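Local coordinates for CigR Protein (Salmonella enterica subsp. enterica serovar Typhimurium, PDB 4EW5) that is of unknown biochemical function but is a putative inner membrane protein, represented here by its C-terminal domain, at residues Y17-A20 / R21-V25; K47-P50 / P51-K55; K56-A60 / S61-Q65; V82-L86 / S87-V91. All blocks are in the same frame, centred on the assembly; numbering follows the deposited sequence.

Contact 1: residues Y17-A20 / R21-V25; sequences YAVA and RQLAV. With EDO (1,2-ethanediol), chain C.
R21 CB sits over one face of the Y17 ring, 4.1 Å from the ring centroid and offset toward the rim, a CH-pi contact, while O2 of an ethanediol molecule lies in the ring plane at the edge. The R21 guanidinium has CG2 of V25 above one of its faces, also off-centre, and the C1 carbon of the same diol at its edge. Tyrosine and arginine run side by side in the same direction, their flat groups only 22° apart. Both chains start with CG anti to the backbone N (chi1 172° for Y17), and the arginine then bends at chi2, which carries its CD alongside the phenol, 3.5 Å from Y17 OH.

The pairing is the i to i+4 neighbourhood of helix 11-26, and R21 N closes the matching backbone bond on Y17 O at 2.8 Å. One turn on, A24 N points almost straight at A20 O, with 176° at the hydrogen. Elsewhere on the helix surface the methyls V19 CG2 and L23 CD1 are 4.4 Å apart, and V19 also packs on V19 of the second subunit.

The ethanediol, probably from the crystallisation liquor, bridges the two long side chains: its O2 is 2.9 Å from Y17 OH, and its O1 takes a weak bond of 3.4 Å from R21 NH2. The stronger grip on the arginine comes from backbone carbonyls near the C-terminus, V98 and D100 at NH1 and L101 at NH2. The negative ends of these carbonyl dipoles probably stabilise the guanidinium's positive charge, and the bonds tie this helix to the chain end.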
loop_
_atom_site.group_PDB
_atom_site.type_symbol
_atom_site.label_atom_id
_atom_site.label_comp_id
_atom_site.label_asym_id
_atom_site.label_seq_id
_atom_site.Cartn_x
_atom_site.Cartn_y
_atom_site.Cartn_z
ATOM N N TYR A 17 -3.745 -3.736 0.982
ATOM C CA TYR A 17 -4.814 -4.569 1.584
ATOM C C TYR A 17 -4.986 -4.207 3.075
ATOM O O TYR A 17 -6.115 -4.041 3.529
ATOM C CB TYR A 17 -4.476 -6.069 1.507
ATOM C CG TYR A 17 -5.447 -6.870 2.264
ATOM C CD1 TYR A 17 -6.712 -7.116 1.732
ATOM C CD2 TYR A 17 -5.165 -7.338 3.555
ATOM C CE1 TYR A 17 -7.664 -7.797 2.461
ATOM C CE2 TYR A 17 -6.126 -8.074 4.292
ATOM C CZ TYR A 17 -7.388 -8.250 3.739
ATOM O OH TYR A 17 -8.323 -8.985 4.426
ATOM N N ALA A 18 -3.895 -4.080 3.826
ATOM C CA ALA A 18 -4.036 -3.891 5.289
ATOM C C ALA A 18 -4.806 -2.637 5.615
ATOM O O ALA A 18 -5.642 -2.646 6.513
ATOM C CB ALA A 18 -2.701 -3.893 6.001
ATOM N N VAL A 19 -4.526 -1.551 4.901
ATOM C CA VAL A 19 -5.226 -0.284 5.230
ATOM C C VAL A 19 -6.691 -0.291 4.719
ATOM O O VAL A 19 -7.610 0.178 5.408
ATOM C CB VAL A 19 -4.460 0.968 4.711
ATOM C CG1 VAL A 19 -4.435 1.044 3.192
ATOM C CG2 VAL A 19 -5.137 2.205 5.343
ATOM N N ALA A 20 -6.930 -0.932 3.572
ATOM C CA ALA A 20 -8.290 -1.068 3.015
ATOM C C ALA A 20 -9.124 -1.922 3.943
ATOM O O ALA A 20 -10.317 -1.611 4.180
ATOM C CB ALA A 20 -8.263 -1.608 1.535
ATOM N N ARG A 21 -8.535 -2.986 4.512
ATOM C CA ARG A 21 -9.249 -3.846 5.422
ATOM C C ARG A 21 -9.489 -3.142 6.754
ATOM O O ARG A 21 -10.508 -3.307 7.355
ATOM C CB ARG A 21 -8.529 -5.175 5.624
ATOM C CG ARG A 21 -9.205 -6.109 6.601
ATOM C CD ARG A 21 -10.461 -6.685 5.910
ATOM N NE ARG A 21 -11.035 -7.789 6.648
ATOM C CZ ARG A 21 -12.255 -8.303 6.446
ATOM N NH1 ARG A 21 -13.078 -7.802 5.552
ATOM N NH2 ARG A 21 -12.630 -9.342 7.187
ATOM N N GLN A 22 -8.527 -2.369 7.229
ATOM C CA GLN A 22 -8.775 -1.518 8.417
ATOM C C GLN A 22 -9.893 -0.551 8.228
ATOM O O GLN A 22 -10.712 -0.361 9.133
ATOM C CB GLN A 22 -7.527 -0.729 8.770
ATOM C CG GLN A 22 -6.427 -1.582 9.256
ATOM C CD GLN A 22 -5.096 -0.830 9.322
ATOM O OE1 GLN A 22 -4.905 0.206 8.697
ATOM N NE2 GLN A 22 -4.169 -1.418 10.034
ATOM N N LEU A 23 -9.965 0.108 7.052
ATOM C CA LEU A 23 -11.049 1.013 6.760
ATOM C C LEU A 23 -12.372 0.252 6.723
ATOM O O LEU A 23 -13.388 0.645 7.347
ATOM C CB LEU A 23 -10.777 1.693 5.408
ATOM C CG LEU A 23 -9.719 2.789 5.402
ATOM C CD1 LEU A 23 -9.185 3.083 3.993
ATOM C CD2 LEU A 23 -10.306 4.057 6.053
ATOM N N ALA A 24 -12.452 -0.789 5.882
ATOM C CA ALA A 24 -13.737 -1.541 5.819
ATOM C C ALA A 24 -14.259 -1.985 7.182
ATOM O O ALA A 24 -15.438 -1.731 7.512
ATOM C CB ALA A 24 -13.588 -2.779 4.853
ATOM N N VAL A 25 -13.405 -2.636 7.994
ATOM C CA VAL A 25 -13.838 -3.221 9.231
ATOM C C VAL A 25 -14.275 -2.120 10.209
ATOM O O VAL A 25 -15.313 -2.206 10.813
ATOM C CB VAL A 25 -12.750 -4.104 9.896
ATOM C CG1 VAL A 25 -13.117 -4.449 11.368
ATOM C CG2 VAL A 25 -12.469 -5.348 9.018
HETATM C C1 EDO C . -9.252 -9.431 8.802
HETATM O O1 EDO C . -10.353 -10.101 9.547
HETATM C C2 EDO C . -8.815 -10.158 7.501
HETATM O O2 EDO C . -7.433 -9.987 6.999
#

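Contact 2: residues K47-P50 / P51-K55; sequences KPLP and PGIAK
The carbonyl oxygen of P50 is held twice. A water donates to P50 O across 2.8 Å, and I53 N reaches P50 O with a weak, bent bond of 3.4 Å, its N-H...O angle only 141°. The same water also donates to I53 O at 2.7 Å, so a single solvent molecule ties the two carbonyls together beside the direct backbone link.

P50 to I53 form a type II beta turn, with P51 and G52 at its two central positions. The proline ring holds P51 at a phi suited to the first of them, and G52 fills the second with a positive phi (77°), which glycine adopts easily. The turn lies in the long loop that leads from helix 11-26 to the short strand 56-57, at the surface of the domain.

On its flank the side chain of I53 crosses that of L49 at about a right angle: L49 CG meets I53 CG2 at 4.2 Å, while the other branch, I53 CG1, packs on P50 CB at 4.0 Å. L49 is the buried member. With CG anti to its own N (chi1 -164°), it sends CD2 past the turn, where the methyl lies 3.7 Å from I53 O and 3.9 Å from K55 CB. K55 CD is also 4.1 Å from L49 CD2, the lysine chain running past that methyl. L49 and I53 both go on to touch V77 of strand 72-77, and L49 also touches I84 of strand 80-85 and L43.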
loop_
_atom_site.group_PDB
_atom_site.type_symbol
_atom_site.label_atom_id
_atom_site.label_comp_id
_atom_site.label_asym_id
_atom_site.label_seq_id
_atom_site.Cartn_x
_atom_site.Cartn_y
_atom_site.Cartn_z
ATOM N N LYS A 47 -9.188 -4.078 -18.541
ATOM C CA LYS A 47 -10.430 -4.414 -19.210
ATOM C C LYS A 47 -11.586 -3.891 -18.366
ATOM O O LYS A 47 -11.460 -3.764 -17.165
ATOM C CB LYS A 47 -10.548 -5.938 -19.353
ATOM C CG LYS A 47 -9.512 -6.552 -20.305
ATOM C CD LYS A 47 -9.891 -7.988 -20.546
ATOM C CE LYS A 47 -8.927 -8.696 -21.488
ATOM N NZ LYS A 47 -9.245 -10.138 -21.744
ATOM N N PRO A 48 -12.740 -3.657 -18.985
ATOM C CA PRO A 48 -13.908 -3.164 -18.252
ATOM C C PRO A 48 -14.427 -4.230 -17.297
ATOM O O PRO A 48 -14.188 -5.405 -17.476
ATOM C CB PRO A 48 -14.954 -2.945 -19.317
ATOM C CG PRO A 48 -14.355 -3.364 -20.594
ATOM C CD PRO A 48 -12.940 -3.711 -20.448
ATOM N N LEU A 49 -15.099 -3.798 -16.250
ATOM C CA LEU A 49 -15.799 -4.693 -15.377
ATOM C C LEU A 49 -16.800 -5.484 -16.232
ATOM O O LEU A 49 -17.430 -4.878 -17.126
ATOM C CB LEU A 49 -16.556 -3.818 -14.357
ATOM C CG LEU A 49 -17.062 -4.500 -13.126
ATOM C CD1 LEU A 49 -15.874 -4.989 -12.268
ATOM C CD2 LEU A 49 -17.902 -3.458 -12.383
ATOM N N PRO A 50 -16.924 -6.798 -16.035
ATOM C CA PRO A 50 -17.837 -7.556 -16.917
ATOM C C PRO A 50 -19.262 -7.041 -16.855
ATOM O O PRO A 50 -19.664 -6.504 -15.814
ATOM C CB PRO A 50 -17.829 -8.925 -16.321
ATOM C CG PRO A 50 -16.495 -9.063 -15.651
ATOM C CD PRO A 50 -16.193 -7.691 -15.130
ATOM N N PRO A 51 -20.023 -7.229 -17.939
ATOM C CA PRO A 51 -21.381 -6.666 -17.963
ATOM C C PRO A 51 -22.280 -7.365 -16.917
ATOM O O PRO A 51 -22.153 -8.567 -16.676
ATOM C CB PRO A 51 -21.868 -6.965 -19.399
ATOM C CG PRO A 51 -20.599 -7.175 -20.210
ATOM C CD PRO A 51 -19.623 -7.791 -19.243
ATOM N N GLY A 52 -23.225 -6.613 -16.360
ATOM C CA GLY A 52 -24.144 -7.204 -15.406
ATOM C C GLY A 52 -23.525 -7.410 -14.027
ATOM O O GLY A 52 -24.141 -8.034 -13.173
ATOM N N ILE A 53 -22.325 -6.912 -13.770
ATOM C CA ILE A 53 -21.698 -7.051 -12.445
ATOM C C ILE A 53 -21.838 -5.670 -11.791
ATOM O O ILE A 53 -21.358 -4.680 -12.306
ATOM C CB ILE A 53 -20.210 -7.461 -12.534
ATOM C CG1 ILE A 53 -20.079 -8.878 -13.049
ATOM C CG2 ILE A 53 -19.421 -7.328 -11.196
ATOM C CD1 ILE A 53 -20.799 -9.957 -12.240
ATOM N N ALA A 54 -22.508 -5.644 -10.661
ATOM C CA ALA A 54 -22.693 -4.410 -9.903
ATOM C C ALA A 54 -21.372 -3.784 -9.397
ATOM O O ALA A 54 -20.456 -4.484 -8.973
ATOM C CB ALA A 54 -23.649 -4.705 -8.753
ATOM N N LYS A 55 -21.280 -2.457 -9.432
ATOM C CA LYS A 55 -20.191 -1.757 -8.771
ATOM C C LYS A 55 -20.826 -0.805 -7.784
ATOM O O LYS A 55 -21.493 0.113 -8.188
ATOM C CB LYS A 55 -19.332 -0.971 -9.726
ATOM C CG LYS A 55 -20.047 -0.162 -10.763
ATOM C CD LYS A 55 -19.054 0.427 -11.757
ATOM C CE LYS A 55 -19.742 1.264 -12.804
ATOM N NZ LYS A 55 -20.268 0.379 -13.866
HETATM O O HOH W 1 -20.590 -4.057 -14.846
#

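Contact 3: residues K56-A60 / S61-Q65; sequences KTVPA and SMLGQ
M62, a selenomethionine, touches V58 along most of its length, at the point where the chain leaves the short edge strand 56-57 and enters the one-turn helix 60-63, with P59 at the N-cap position. Its CB touches two neighbours, V58 CG1 and P59 O, each at 3.6 Å. CG follows the same valine methyl, V58 CG1, at 3.7 Å, and SE is still within 4.1 Å of it. With CG anti to the backbone N (chi1 180°) and the rest extended, the chain carries CE off V58 and onto L23 of helix 11-26.

V58 CG1 serves a second neighbour as well, since L63 CD2 packs on it while L63 CD1 rests near V58 O. The valine thus packs against both M62 and L63, and it also touches I76 and L81 of the sheet beneath.

Backbone bonds start the helix. G64 N donates to A60 O, and P59 O receives two N-H groups: L63 N lies in the carbonyl plane at 3.0 Å, whereas M62 N makes a weak, strongly bent bond to P59 O, 2.8 Å long with only 127° at the hydrogen.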
loop_
_atom_site.group_PDB
_atom_site.type_symbol
_atom_site.label_atom_id
_atom_site.label_comp_id
_atom_site.label_asym_id
_atom_site.label_seq_id
_atom_site.Cartn_x
_atom_site.Cartn_y
_atom_site.Cartn_z
ATOM N N LYS A 56 -20.608 -1.033 -6.497
ATOM C CA LYS A 56 -21.336 -0.285 -5.475
ATOM C C LYS A 56 -20.536 0.842 -4.915
ATOM O O LYS A 56 -19.329 0.840 -4.965
ATOM C CB LYS A 56 -21.836 -1.243 -4.375
ATOM C CG LYS A 56 -22.675 -2.370 -4.932
ATOM C CD LYS A 56 -23.176 -3.298 -3.849
ATOM C CE LYS A 56 -23.918 -4.475 -4.489
ATOM N NZ LYS A 56 -24.923 -5.111 -3.571
ATOM N N THR A 57 -21.223 1.835 -4.386
ATOM C CA THR A 57 -20.559 3.046 -3.958
ATOM C C THR A 57 -19.824 2.886 -2.693
ATOM O O THR A 57 -20.338 2.345 -1.707
ATOM C CB THR A 57 -21.563 4.200 -3.835
ATOM O OG1 THR A 57 -22.018 4.517 -5.170
ATOM C CG2 THR A 57 -20.952 5.460 -3.235
ATOM N N VAL A 58 -18.624 3.414 -2.652
ATOM C CA VAL A 58 -17.843 3.422 -1.435
ATOM C C VAL A 58 -18.203 4.704 -0.690
ATOM O O VAL A 58 -18.189 5.781 -1.308
ATOM C CB VAL A 58 -16.290 3.473 -1.759
ATOM C CG1 VAL A 58 -15.466 3.752 -0.479
ATOM C CG2 VAL A 58 -15.862 2.122 -2.430
ATOM N N PRO A 59 -18.464 4.634 0.616
ATOM C CA PRO A 59 -18.868 5.847 1.349
ATOM C C PRO A 59 -17.753 6.898 1.424
ATOM O O PRO A 59 -16.584 6.550 1.483
ATOM C CB PRO A 59 -19.223 5.318 2.768
ATOM C CG PRO A 59 -18.532 4.021 2.858
ATOM C CD PRO A 59 -18.495 3.455 1.490
ATOM N N ALA A 60 -18.158 8.184 1.484
ATOM C CA ALA A 60 -17.235 9.316 1.581
ATOM C C ALA A 60 -16.249 9.153 2.693
ATOM O O ALA A 60 -15.067 9.506 2.526
ATOM C CB ALA A 60 -18.000 10.663 1.755
ATOM N N SER A 61 -16.663 8.593 3.816
ATOM C CA SER A 61 -15.732 8.391 4.919
ATOM C C SER A 61 -14.544 7.554 4.459
ATOM O O SER A 61 -13.395 7.828 4.853
ATOM C CB SER A 61 -16.360 7.625 6.108
ATOM O OG SER A 61 -16.955 6.411 5.606
HETATM N N MSE A 62 -14.773 6.524 3.662
HETATM C CA MSE A 62 -13.666 5.715 3.178
HETATM C C MSE A 62 -12.921 6.337 2.002
HETATM O O MSE A 62 -11.689 6.204 1.907
HETATM C CB MSE A 62 -14.156 4.304 2.841
HETATM C CG MSE A 62 -13.109 3.409 2.332
HETATM SE SE MSE A 62 -13.776 1.529 2.579
HETATM C CE MSE A 62 -12.223 0.644 1.956
ATOM N N LEU A 63 -13.617 6.984 1.091
ATOM C CA LEU A 63 -12.992 7.629 -0.033
ATOM C C LEU A 63 -12.027 8.738 0.359
ATOM O O LEU A 63 -11.078 8.979 -0.357
ATOM C CB LEU A 63 -14.027 8.209 -0.980
ATOM C CG LEU A 63 -14.756 7.233 -1.873
ATOM C CD1 LEU A 63 -15.671 7.983 -2.848
ATOM C CD2 LEU A 63 -13.789 6.378 -2.672
ATOM N N GLY A 64 -12.280 9.381 1.487
ATOM C CA GLY A 64 -11.344 10.306 2.067
ATOM C C GLY A 64 -9.977 9.762 2.418
ATOM O O GLY A 64 -9.032 10.571 2.585
ATOM N N GLN A 65 -9.856 8.413 2.548
ATOM C CA GLN A 65 -8.663 7.735 3.019
ATOM C C GLN A 65 -8.000 6.848 1.999
ATOM O O GLN A 65 -7.096 6.094 2.346
ATOM C CB GLN A 65 -9.024 6.864 4.272
ATOM C CG GLN A 65 -9.932 7.611 5.216
ATOM C CD GLN A 65 -9.141 8.615 5.957
ATOM O OE1 GLN A 65 -8.018 8.309 6.384
ATOM N NE2 GLN A 65 -9.681 9.828 6.106
#

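Contact 4: residues V82-L86 / S87-V91; sequences VLIAL and STAVV
I84 and A89 make the tight end of this contact: I84 CG2 presses on A89 CA at 3.4 Å, closer than usual for two carbons. With CG1 beside the backbone N (chi1 -71°), CG2 is the branch anti to it and points along the strand toward the turn, onto A89. Alongside, V82 CG1 meets V91 CG1 at 3.8 Å, the two valines crossing at a slant, and L49 covers I84 and V91 from the loop before the sheet.

The whole is a beta hairpin joining strand 80-85 to 91-95; although residues 81-99 are predicted to form a transmembrane helix, here they are strands and loops. I84 and V91 form an antiparallel non-hydrogen-bonded pair, and next to it A85 N donates nearly straight to V90 O at 2.9 Å. The following link, A89 N to A85 O, is 2.8 Å but bent to 132°.

Beyond it the connection is exposed and more loosely tied. S87 is the centre of a classic gamma turn, with positive phi and negative psi, closed by a weak bond of 2.8 Å from T88 N to L86 O. T88 folds OG1 back over the loop, 3.3 Å from A85 CB, where the hydroxyl oxygen also accepts a weak, long bond from V90 N.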
loop_
_atom_site.group_PDB
_atom_site.type_symbol
_atom_site.label_atom_id
_atom_site.label_comp_id
_atom_site.label_asym_id
_atom_site.label_seq_id
_atom_site.Cartn_x
_atom_site.Cartn_y
_atom_site.Cartn_z
ATOM N N VAL A 82 -12.150 -1.960 -5.815
ATOM C CA VAL A 82 -11.715 -1.905 -7.229
ATOM C C VAL A 82 -11.739 -0.462 -7.703
ATOM O O VAL A 82 -12.754 0.224 -7.533
ATOM C CB VAL A 82 -12.637 -2.773 -8.115
ATOM C CG1 VAL A 82 -12.073 -2.786 -9.551
ATOM C CG2 VAL A 82 -12.788 -4.194 -7.531
ATOM N N LEU A 83 -10.614 0.049 -8.217
ATOM C CA LEU A 83 -10.569 1.331 -8.795
ATOM C C LEU A 83 -10.945 1.143 -10.285
ATOM O O LEU A 83 -10.313 0.336 -11.003
ATOM C CB LEU A 83 -9.165 1.899 -8.786
ATOM C CG LEU A 83 -8.953 3.341 -9.265
ATOM C CD1 LEU A 83 -9.635 4.375 -8.341
ATOM C CD2 LEU A 83 -7.499 3.699 -9.438
ATOM N N ILE A 84 -11.835 1.994 -10.755
ATOM C CA ILE A 84 -12.434 1.802 -12.083
ATOM C C ILE A 84 -12.429 3.152 -12.775
ATOM O O ILE A 84 -12.773 4.176 -12.147
ATOM C CB ILE A 84 -13.878 1.272 -11.884
ATOM C CG1 ILE A 84 -13.821 -0.161 -11.395
ATOM C CG2 ILE A 84 -14.686 1.278 -13.142
ATOM C CD1 ILE A 84 -15.175 -0.751 -10.986
ATOM N N ALA A 85 -11.988 3.179 -14.031
ATOM C CA ALA A 85 -12.079 4.382 -14.846
ATOM C C ALA A 85 -13.539 4.764 -15.100
ATOM O O ALA A 85 -14.384 3.918 -15.474
ATOM C CB ALA A 85 -11.375 4.177 -16.189
ATOM N N LEU A 86 -13.841 6.038 -14.895
ATOM C CA LEU A 86 -15.167 6.515 -15.084
ATOM C C LEU A 86 -15.493 6.375 -16.550
ATOM O O LEU A 86 -14.636 6.502 -17.398
ATOM C CB LEU A 86 -15.322 7.983 -14.669
ATOM C CG LEU A 86 -15.283 8.204 -13.140
ATOM C CD1 LEU A 86 -15.373 9.738 -12.921
ATOM C CD2 LEU A 86 -16.384 7.498 -12.364
ATOM N N SER A 87 -16.741 6.160 -16.835
ATOM C CA SER A 87 -17.196 6.052 -18.218
ATOM C C SER A 87 -16.844 4.689 -18.835
ATOM O O SER A 87 -17.771 3.966 -19.220
ATOM C CB SER A 87 -16.718 7.182 -19.121
ATOM O OG SER A 87 -17.306 7.054 -20.437
ATOM N N THR A 88 -15.566 4.322 -18.966
ATOM C CA THR A 88 -15.225 3.055 -19.642
ATOM C C THR A 88 -15.330 1.849 -18.730
ATOM O O THR A 88 -15.380 0.685 -19.204
ATOM C CB THR A 88 -13.793 3.098 -20.151
ATOM O OG1 THR A 88 -12.972 3.331 -18.992
ATOM C CG2 THR A 88 -13.557 4.215 -21.106
ATOM N N ALA A 89 -15.349 2.110 -17.425
ATOM C CA ALA A 89 -15.480 1.020 -16.401
ATOM C C ALA A 89 -14.247 0.086 -16.454
ATOM O O ALA A 89 -14.258 -0.960 -15.855
ATOM C CB ALA A 89 -16.790 0.244 -16.568
ATOM N N VAL A 90 -13.149 0.565 -17.031
ATOM C CA VAL A 90 -11.865 -0.174 -17.094
ATOM C C VAL A 90 -11.272 -0.350 -15.696
ATOM O O VAL A 90 -11.039 0.625 -14.983
ATOM C CB VAL A 90 -10.813 0.452 -18.002
ATOM C CG1 VAL A 90 -9.504 -0.344 -17.899
ATOM C CG2 VAL A 90 -11.288 0.514 -19.494
ATOM N N VAL A 91 -11.063 -1.592 -15.343
ATOM C CA VAL A 91 -10.542 -1.964 -14.057
ATOM C C VAL A 91 -9.071 -1.556 -14.014
ATOM O O VAL A 91 -8.266 -1.948 -14.858
ATOM C CB VAL A 91 -10.790 -3.421 -13.743
ATOM C CG1 VAL A 91 -10.016 -3.853 -12.502
ATOM C CG2 VAL A 91 -12.301 -3.696 -13.602
#

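How the contacts relate
Contacts 2 and 4 are close neighbours, with centres about 9 Å apart on the same side of the chain's centre. The loop of contact 2 runs beside the hairpin of contact 4: K47 O is 2.9 Å from V91 N and L49 N is 3.0 Å from A89 O, both probable hydrogen bonds. Contacts 1 and 3, about 12 Å between centres, meet through M62, whose CE lies 3.7 Å from A20 O, and through L23 CD2 on Q65 CB. Contact 2 adjoins contact 3 in sequence, yet their centres are about 19 Å apart. Contact 1, with its ethanediol, stands on the other side of the chain's centre from contacts 2 and 4. Contacts 3 and 4 reach the same antiparallel sheet without touching.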